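Local coordinates for uncharacterized protein (Staphylococcus aureus subsp. aureus Mu50, PDB 4QPV) that is of unknown function but belongs to the DUF1672 family and has an unusual fold that repeats a kinked helix followed by three beta strands, at residues G78-F82 / A94-F98. Numbering follows the deposited sequence. Where two conformers were deposited one is given.
Sequences GVEVF and ASIPF
S95 meets two side chains of the neighbouring strand at once. Its CB stands over the centre of the F82 ring, 3.8 Å from the centroid and 8° off the normal, a CH-pi contact, while its OG donates to E80 OE2 at 2.5 Å. The carboxylate arrives diagonally from two residues before F82, on the same face: CG of E80 is anti to the backbone N (chi1 -174°) and the chain runs on extended, which brings OE2 to the hydroxyl with its anti lone pair. S75 OG hydrogen-bonds the other carboxylate oxygen, E80 OE1, and N167 ND2 hydrogen-bonds S95 OG, so both groups have a second partner. On the other face, V79 CG2 touches F98 CB at 3.9 Å and, in the conformer given, V81 CG2 comes within 3.8 Å of F98 CE2; I51 of helix 48-63 packs against both valines. Paired backbone bonds join V79 with F98 (175° at the hydrogen for V79 N to F98 O) and V81 with I96, the register of an antiparallel hairpin. The chemistry thus divides by face, with apolar packing toward the helix and, opposite, a carboxylate-hydroxyl link beside an aromatic ring, its short bond consistent with a charged acceptor.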
loop_
_atom_site.group_PDB
_atom_site.type_symbol
_atom_site.label_atom_id
_atom_site.label_comp_id
_atom_site.label_asym_id
_atom_site.label_seq_id
_atom_site.Cartn_x
_atom_site.Cartn_y
_atom_site.Cartn_z
ATOM N N GLY A 78 -17.236 -14.983 -0.543
ATOM C CA GLY A 78 -16.920 -14.567 -1.904
ATOM C C GLY A 78 -15.440 -14.623 -2.216
ATOM O O GLY A 78 -14.715 -15.514 -1.763
ATOM N N VAL A 79 -14.989 -13.681 -3.022
ATOM C CA VAL A 79 -13.595 -13.628 -3.457
ATOM C C VAL A 79 -13.071 -12.206 -3.286
ATOM O O VAL A 79 -13.836 -11.276 -2.990
ATOM C CB VAL A 79 -13.418 -14.128 -4.920
ATOM C CG1 VAL A 79 -13.854 -15.591 -5.061
ATOM C CG2 VAL A 79 -14.173 -13.230 -5.916
ATOM N N GLU A 80 -11.774 -12.053 -3.470
ATOM C CA GLU A 80 -11.090 -10.764 -3.372
ATOM C C GLU A 80 -9.941 -10.726 -4.370
ATOM O O GLU A 80 -9.205 -11.706 -4.495
ATOM C CB GLU A 80 -10.593 -10.532 -1.950
ATOM C CG GLU A 80 -9.989 -9.151 -1.716
ATOM C CD GLU A 80 -9.731 -8.889 -0.248
ATOM O OE1 GLU A 80 -10.013 -9.785 0.584
ATOM O OE2 GLU A 80 -9.255 -7.779 0.075
ATOM N N VAL A 81 -9.805 -9.598 -5.086
ATOM C CA VAL A 81 -8.760 -9.393 -6.096
ATOM C C VAL A 81 -7.815 -8.310 -5.627
ATOM O O VAL A 81 -8.263 -7.190 -5.380
ATOM C CB VAL A 81 -9.310 -9.016 -7.503
ATOM C CG1 VAL A 81 -8.217 -9.096 -8.570
ATOM C CG2 VAL A 81 -10.505 -9.857 -7.890
ATOM N N PHE A 82 -6.526 -8.627 -5.551
ATOM C CA PHE A 82 -5.464 -7.681 -5.208
ATOM C C PHE A 82 -4.963 -7.184 -6.554
ATOM O O PHE A 82 -4.843 -7.994 -7.482
ATOM C CB PHE A 82 -4.366 -8.383 -4.404
ATOM C CG PHE A 82 -4.763 -8.649 -2.975
ATOM C CD1 PHE A 82 -5.689 -9.651 -2.664
ATOM C CD2 PHE A 82 -4.216 -7.905 -1.936
ATOM C CE1 PHE A 82 -6.075 -9.876 -1.341
ATOM C CE2 PHE A 82 -4.604 -8.135 -0.611
ATOM C CZ PHE A 82 -5.524 -9.119 -0.324
ATOM N N ALA A 94 -3.988 -2.325 -4.218
ATOM C CA ALA A 94 -5.299 -2.242 -3.587
ATOM C C ALA A 94 -5.992 -3.564 -3.744
ATOM O O ALA A 94 -5.475 -4.440 -4.442
ATOM C CB ALA A 94 -6.116 -1.134 -4.270
ATOM N N SER A 95 -7.152 -3.728 -3.099
ATOM C CA SER A 95 -7.950 -4.943 -3.276
ATOM C C SER A 95 -9.415 -4.606 -3.254
ATOM O O SER A 95 -9.834 -3.594 -2.663
ATOM C CB SER A 95 -7.607 -6.013 -2.239
ATOM O OG SER A 95 -8.200 -5.726 -0.982
ATOM N N ILE A 96 -10.206 -5.464 -3.905
ATOM C CA ILE A 96 -11.646 -5.291 -3.985
ATOM C C ILE A 96 -12.331 -6.633 -3.714
ATOM O O ILE A 96 -11.956 -7.617 -4.362
ATOM C CB ILE A 96 -12.081 -4.667 -5.354
ATOM C CG1 ILE A 96 -13.602 -4.417 -5.436
ATOM C CG2 ILE A 96 -11.576 -5.456 -6.577
ATOM C CD1 ILE A 96 -14.125 -3.257 -4.592
ATOM N N PRO A 97 -13.334 -6.706 -2.811
ATOM C CA PRO A 97 -14.040 -7.987 -2.643
ATOM C C PRO A 97 -15.153 -8.111 -3.675
ATOM O O PRO A 97 -15.702 -7.097 -4.133
ATOM C CB PRO A 97 -14.584 -7.888 -1.219
ATOM C CG PRO A 97 -14.855 -6.424 -1.028
ATOM C CD PRO A 97 -13.912 -5.661 -1.924
ATOM N N PHE A 98 -15.520 -9.349 -4.027
ATOM C CA PHE A 98 -16.654 -9.606 -4.909
ATOM C C PHE A 98 -17.463 -10.778 -4.424
ATOM O O PHE A 98 -16.897 -11.694 -3.831
ATOM C CB PHE A 98 -16.168 -9.959 -6.331
ATOM C CG PHE A 98 -15.542 -8.886 -7.175
ATOM C CD1 PHE A 98 -16.225 -7.699 -7.438
ATOM C CD2 PHE A 98 -14.350 -9.122 -7.849
ATOM C CE1 PHE A 98 -15.674 -6.730 -8.285
ATOM C CE2 PHE A 98 -13.838 -8.183 -8.746
ATOM C CZ PHE A 98 -14.512 -6.998 -8.967
#